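PDB 4PMH: pectinesterase from Sitophilus oryzae, which hydrolyses the methyl esters of pectin, releasing methanol, and probably plays an important part in the digestion of plant cell walls. Local coordinates for residues A193-H198 against T217-E222; C239-K244 against S272-D277. All coordinates share one frame; numbering follows the deposited sequence.

Overall arrangement
Contacts 1 and 2 are successive strand pairings in one parallel sheet of the right-handed β-helix of this enzyme: 194-196, 220-223, 240-243 and 273-276 lie side by side in that order. The two contacts are joined by probable hydrogen bonds between Ile221 and both Thr240 and Tyr242, and their centres are about 9 Å apart. Contact 1 is the more buried and nearer the middle of the chain; contact 2 lies further out and is only partly buried. In both, aliphatic or aromatic side chains fill the interior face. The outward faces differ: contact 1 carries Arg194, Glu222 and Tyr220 with Leu196 among them, contact 2 the hydroxyls of Thr240, Thr273, Thr275 and Tyr242.

Contact 1. Residues A193-H198 against T217-E222; sequences ARLLGH and TNTYIE
Thr219 has its hydroxyl beside its own backbone N (chi1 -72°), which brings OG1 up to Ala193 and sets the methyl CG2, anti to the backbone N, against Ala193 O. OG1 accepts a hydrogen bond from Ala193 N at 3.2 Å and donates one to Thr217 O at 2.8 Å, meeting that carbonyl from above its plane; one hydroxyl thus ties the neighbouring coil to the corner at Asn218, whose positive phi turns the chain between two strands. A valine here would keep the bulk but is likely to leave both Ala193 N and Thr217 O without this partner. Beyond the corner the strands run parallel, Tyr220 N donating to Ala193 O (2.9 Å), Leu195 N to Tyr220 O and Glu222 N to Leu195 O; the last bond, Gly197 N to Glu222 O, is weak. On one face the branched Leu195 and Ile221 lie side by side, CD1 of the first against CG1 of the second at 4.0 Å, with Thr219 CG2 close by. On the other, Tyr220 CG stands anti to its backbone N (chi1 175°), and the ring presents its edge to Leu196 CD2, which is 3.8 Å from CE2. That methyl also rests 3.7 Å from Glu222 CG and above one face of the Arg194 guanidinium, toward its rim; an apolar group suits aliphatic CG and ring edge alike. A water links Gly197 O to Glu222 OE1. Strand 165-168 continues the sheet beyond Arg194, whose NH1 bonds Ser165 OG, and strand 240-243 flanks the far side, taking Tyr220 and Glu222 against Tyr242 and Ile221 against Phe241.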
loop_
_atom_site.group_PDB
_atom_site.type_symbol
_atom_site.label_atom_id
_atom_site.label_comp_id
_atom_site.label_asym_id
_atom_site.label_seq_id
_atom_site.Cartn_x
_atom_site.Cartn_y
_atom_site.Cartn_z
ATOM N N ALA A 193 -3.106 12.108 1.239
ATOM C CA ALA A 193 -1.691 11.911 1.012
ATOM C C ALA A 193 -1.442 11.538 -0.423
ATOM O O ALA A 193 -2.382 11.248 -1.187
ATOM C CB ALA A 193 -1.164 10.820 1.947
ATOM N N ARG A 194 -0.165 11.564 -0.793
ATOM C CA ARG A 194 0.279 11.216 -2.126
ATOM C C ARG A 194 1.439 10.218 -1.953
ATOM O O ARG A 194 2.412 10.517 -1.263
ATOM C CB ARG A 194 0.748 12.490 -2.873
ATOM C CG ARG A 194 -0.304 13.601 -3.033
ATOM C CD ARG A 194 0.228 14.885 -3.686
ATOM N NE ARG A 194 0.847 14.648 -4.996
ATOM C CZ ARG A 194 2.153 14.755 -5.293
ATOM N NH1 ARG A 194 3.068 15.133 -4.399
ATOM N NH2 ARG A 194 2.562 14.480 -6.534
ATOM N N LEU A 195 1.315 9.040 -2.548
ATOM C CA LEU A 195 2.273 7.966 -2.393
ATOM C C LEU A 195 2.814 7.641 -3.792
ATOM O O LEU A 195 2.046 7.249 -4.668
ATOM C CB LEU A 195 1.594 6.752 -1.710
ATOM C CG LEU A 195 0.848 7.051 -0.395
ATOM C CD1 LEU A 195 0.055 5.839 0.057
ATOM C CD2 LEU A 195 1.825 7.490 0.689
ATOM N N LEU A 196 4.122 7.853 -4.011
ATOM C CA LEU A 196 4.683 7.909 -5.355
ATOM C C LEU A 196 5.833 6.923 -5.549
ATOM O O LEU A 196 6.761 6.866 -4.766
ATOM C CB LEU A 196 5.204 9.317 -5.678
ATOM C CG LEU A 196 4.393 10.551 -5.242
ATOM C CD1 LEU A 196 5.179 11.829 -5.506
ATOM C CD2 LEU A 196 3.030 10.610 -5.905
ATOM N N GLY A 197 5.768 6.161 -6.613
ATOM C CA GLY A 197 6.806 5.215 -6.886
ATOM C C GLY A 197 6.561 4.595 -8.224
ATOM O O GLY A 197 5.862 5.163 -9.066
ATOM N N HIS A 198 7.149 3.426 -8.417
ATOM C CA HIS A 198 6.944 2.685 -9.640
ATOM C C HIS A 198 6.562 1.265 -9.302
ATOM O O HIS A 198 5.364 0.946 -9.299
ATOM C CB HIS A 198 8.160 2.805 -10.533
ATOM C CG HIS A 198 8.210 4.112 -11.240
ATOM N ND1 HIS A 198 8.842 5.215 -10.713
ATOM C CD2 HIS A 198 7.636 4.519 -12.394
ATOM C CE1 HIS A 198 8.668 6.244 -11.519
ATOM N NE2 HIS A 198 7.943 5.847 -12.548
ATOM N N THR A 217 -7.982 7.325 2.840
ATOM C CA THR A 217 -9.013 8.233 2.376
ATOM C C THR A 217 -8.378 9.387 1.635
ATOM O O THR A 217 -7.327 9.885 2.043
ATOM C CB THR A 217 -9.832 8.802 3.554
ATOM O OG1 THR A 217 -8.949 9.177 4.610
ATOM C CG2 THR A 217 -10.783 7.763 4.069
ATOM N N ASN A 218 -9.017 9.798 0.540
ATOM C CA ASN A 218 -8.602 10.953 -0.227
ATOM C C ASN A 218 -7.130 10.948 -0.573
ATOM O O ASN A 218 -6.471 11.942 -0.475
ATOM C CB ASN A 218 -8.993 12.226 0.511
ATOM C CG ASN A 218 -10.474 12.271 0.814
ATOM O OD1 ASN A 218 -10.967 11.566 1.695
ATOM N ND2 ASN A 218 -11.198 13.065 0.059
ATOM N N THR A 219 -6.643 9.804 -1.023
ATOM C CA THR A 219 -5.229 9.596 -1.205
ATOM C C THR A 219 -4.924 9.153 -2.646
ATOM O O THR A 219 -5.684 8.381 -3.269
ATOM C CB THR A 219 -4.729 8.617 -0.119
ATOM O OG1 THR A 219 -4.727 9.301 1.145
ATOM C CG2 THR A 219 -3.317 8.082 -0.415
ATOM N N TYR A 220 -3.808 9.682 -3.148
ATOM C CA TYR A 220 -3.314 9.493 -4.502
ATOM C C TYR A 220 -2.103 8.549 -4.466
ATOM O O TYR A 220 -1.129 8.792 -3.742
ATOM C CB TYR A 220 -2.872 10.851 -5.095
ATOM C CG TYR A 220 -2.218 10.751 -6.459
ATOM C CD1 TYR A 220 -2.992 10.712 -7.626
ATOM C CD2 TYR A 220 -0.829 10.672 -6.590
ATOM C CE1 TYR A 220 -2.398 10.623 -8.876
ATOM C CE2 TYR A 220 -0.227 10.569 -7.847
ATOM C CZ TYR A 220 -1.009 10.548 -8.980
ATOM O OH TYR A 220 -0.423 10.422 -10.218
ATOM N N ILE A 221 -2.162 7.492 -5.261
ATOM C CA ILE A 221 -1.159 6.466 -5.248
ATOM C C ILE A 221 -0.761 6.139 -6.689
ATOM O O ILE A 221 -1.631 5.816 -7.510
ATOM C CB ILE A 221 -1.682 5.171 -4.552
ATOM C CG1 ILE A 221 -2.284 5.490 -3.183
ATOM C CG2 ILE A 221 -0.569 4.134 -4.426
ATOM C CD1 ILE A 221 -3.093 4.369 -2.592
ATOM N N GLU A 222 0.537 6.211 -6.994
ATOM C CA GLU A 222 1.000 5.908 -8.340
ATOM C C GLU A 222 2.126 4.904 -8.380
ATOM O O GLU A 222 2.892 4.770 -7.441
ATOM C CB GLU A 222 1.401 7.181 -9.131
ATOM C CG GLU A 222 2.500 8.037 -8.543
ATOM C CD GLU A 222 2.883 9.258 -9.411
ATOM O OE1 GLU A 222 4.100 9.518 -9.497
ATOM O OE2 GLU A 222 2.003 9.956 -9.985
HETATM O O HOH W 1 -4.215 13.518 -2.112
HETATM O O HOH W 2 6.286 7.861 -9.499
#

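Contact 2. Residues C239-K244 against S272-D277; sequences CTFYVK and STITGD
Tyr242 and Gly276 pack closely where 239-244 meets 272-277. Gly276 CA sits squarely over one face of the Tyr242 ring, 3.7 Å from its centroid and 5° off the normal, a CH-pi contact. Glycine suits the place doubly: here the strands draw together, Val243 CA to Gly276 CA being 4.1 Å, and a CB would run into Val243 O. The phenol then reaches past the glycine, its OH donating to Asp277 OD1 at 2.5 Å from above the carboxylate plane, with ring and carboxylate almost perpendicular (81°). The other oxygen, OD2, takes Ala245 N, and Asp277 N gives its hydrogen to Val243 O (3.0 Å), so the aspartate is fastened by backbone and both oxygens. At the opposite end Ser272 OG accepts from Cys239 N at 2.9 Å, a short polar side chain standing in for a strand bond. In between, the parallel ladder is regular, as in Thr275 N to Phe241 O at 2.8 Å. Tyr242 shares the outward face with partly exposed Thr240, Thr273 and Thr275, where a water bonds Thr273 OG1. Thr275 OG1, anti to the backbone N (chi1 -169°), bonds Asp320, leaving CG2 to touch Tyr242 CD2 at 3.7 Å. The other face is buried and apolar, with Phe241 CD1 against Ile274 CG1 and the phenylalanine ring packed edge-to-face with Phe236 and Phe255. Such parallel strands, polar outward and apolar inward, are consistent with the right-handed parallel β-helix of the pectinesterase family, in which successive coils stack their strands in register.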
loop_
_atom_site.group_PDB
_atom_site.type_symbol
_atom_site.label_atom_id
_atom_site.label_comp_id
_atom_site.label_asym_id
_atom_site.label_seq_id
_atom_site.Cartn_x
_atom_site.Cartn_y
_atom_site.Cartn_z
ATOM N N CYS A 239 -10.054 7.310 -3.257
ATOM C CA CYS A 239 -8.636 7.356 -3.570
ATOM C C CYS A 239 -8.468 7.350 -5.072
ATOM O O CYS A 239 -9.412 7.066 -5.792
ATOM C CB CYS A 239 -7.927 6.148 -2.957
ATOM S SG CYS A 239 -7.677 6.246 -1.173
ATOM N N THR A 240 -7.267 7.700 -5.539
ATOM C CA THR A 240 -6.943 7.637 -6.947
ATOM C C THR A 240 -5.695 6.795 -7.115
ATOM O O THR A 240 -4.705 7.028 -6.414
ATOM C CB THR A 240 -6.710 9.043 -7.553
ATOM O OG1 THR A 240 -7.925 9.803 -7.484
ATOM C CG2 THR A 240 -6.291 8.962 -9.009
ATOM N N PHE A 241 -5.755 5.834 -8.032
ATOM C CA PHE A 241 -4.631 4.962 -8.352
ATOM C C PHE A 241 -4.208 5.264 -9.789
ATOM O O PHE A 241 -5.031 5.139 -10.721
ATOM C CB PHE A 241 -5.036 3.484 -8.234
ATOM C CG PHE A 241 -5.554 3.094 -6.875
ATOM C CD1 PHE A 241 -6.893 3.262 -6.558
ATOM C CD2 PHE A 241 -4.703 2.561 -5.910
ATOM C CE1 PHE A 241 -7.375 2.914 -5.296
ATOM C CE2 PHE A 241 -5.168 2.228 -4.651
ATOM C CZ PHE A 241 -6.516 2.408 -4.339
ATOM N N TYR A 242 -2.948 5.656 -9.978
ATOM C CA TYR A 242 -2.491 6.183 -11.258
ATOM C C TYR A 242 -1.350 5.334 -11.803
ATOM O O TYR A 242 -0.285 5.252 -11.190
ATOM C CB TYR A 242 -2.037 7.637 -11.087
ATOM C CG TYR A 242 -1.837 8.372 -12.384
ATOM C CD1 TYR A 242 -0.673 8.211 -13.107
ATOM C CD2 TYR A 242 -2.828 9.219 -12.893
ATOM C CE1 TYR A 242 -0.489 8.860 -14.306
ATOM C CE2 TYR A 242 -2.655 9.881 -14.103
ATOM C CZ TYR A 242 -1.481 9.689 -14.805
ATOM O OH TYR A 242 -1.252 10.340 -15.998
ATOM N N VAL A 243 -1.583 4.713 -12.943
ATOM C CA VAL A 243 -0.608 3.847 -13.576
ATOM C C VAL A 243 0.282 4.702 -14.457
ATOM O O VAL A 243 -0.167 5.246 -15.452
ATOM C CB VAL A 243 -1.265 2.781 -14.441
ATOM C CG1 VAL A 243 -0.218 1.818 -14.985
ATOM C CG2 VAL A 243 -2.300 2.022 -13.628
ATOM N N LYS A 244 1.541 4.806 -14.074
ATOM C CA LYS A 244 2.487 5.648 -14.769
ATOM C C LYS A 244 3.039 4.934 -15.977
ATOM O O LYS A 244 3.142 3.716 -16.003
ATOM C CB LYS A 244 3.643 6.024 -13.844
ATOM C CG LYS A 244 3.307 7.109 -12.830
ATOM C CD LYS A 244 4.557 7.782 -12.272
ATOM C CE LYS A 244 5.243 8.693 -13.282
ATOM N NZ LYS A 244 4.631 10.045 -13.431
ATOM N N SER A 272 -13.551 4.987 -5.618
ATOM C CA SER A 272 -12.212 5.418 -6.009
ATOM C C SER A 272 -12.095 5.510 -7.541
ATOM O O SER A 272 -13.067 5.238 -8.271
ATOM C CB SER A 272 -11.179 4.449 -5.406
ATOM O OG SER A 272 -11.041 4.675 -3.984
ATOM N N THR A 273 -10.923 5.939 -8.017
ATOM C CA THR A 273 -10.651 6.061 -9.418
ATOM C C THR A 273 -9.384 5.298 -9.737
ATOM O O THR A 273 -8.368 5.416 -9.030
ATOM C CB THR A 273 -10.456 7.538 -9.786
ATOM O OG1 THR A 273 -11.682 8.255 -9.536
ATOM C CG2 THR A 273 -10.061 7.705 -11.249
ATOM N N ILE A 274 -9.449 4.499 -10.787
ATOM C CA ILE A 274 -8.287 3.800 -11.298
ATOM C C ILE A 274 -7.980 4.304 -12.716
ATOM O O ILE A 274 -8.755 4.115 -13.654
ATOM C CB ILE A 274 -8.523 2.279 -11.313
ATOM C CG1 ILE A 274 -8.779 1.779 -9.885
ATOM C CG2 ILE A 274 -7.354 1.599 -11.975
ATOM C CD1 ILE A 274 -9.118 0.312 -9.780
ATOM N N THR A 275 -6.822 4.924 -12.873
ATOM C CA THR A 275 -6.513 5.621 -14.103
ATOM C C THR A 275 -5.012 5.563 -14.364
ATOM O O THR A 275 -4.276 4.804 -13.716
ATOM C CB THR A 275 -7.030 7.075 -14.008
ATOM O OG1 THR A 275 -6.964 7.697 -15.289
ATOM C CG2 THR A 275 -6.236 7.886 -13.000
ATOM N N GLY A 276 -4.551 6.355 -15.315
ATOM C CA GLY A 276 -3.137 6.354 -15.615
ATOM C C GLY A 276 -2.830 7.214 -16.805
ATOM O O GLY A 276 -3.706 7.917 -17.310
ATOM N N ASP A 277 -1.573 7.127 -17.245
ATOM C CA ASP A 277 -1.093 7.859 -18.402
ATOM C C ASP A 277 -1.802 7.388 -19.657
ATOM O O ASP A 277 -2.154 6.213 -19.781
ATOM C CB ASP A 277 0.427 7.679 -18.586
ATOM C CG ASP A 277 1.255 8.521 -17.622
ATOM O OD1 ASP A 277 0.826 9.641 -17.217
ATOM O OD2 ASP A 277 2.370 8.055 -17.263
HETATM O O HOH W 3 -11.401 9.429 -6.963
#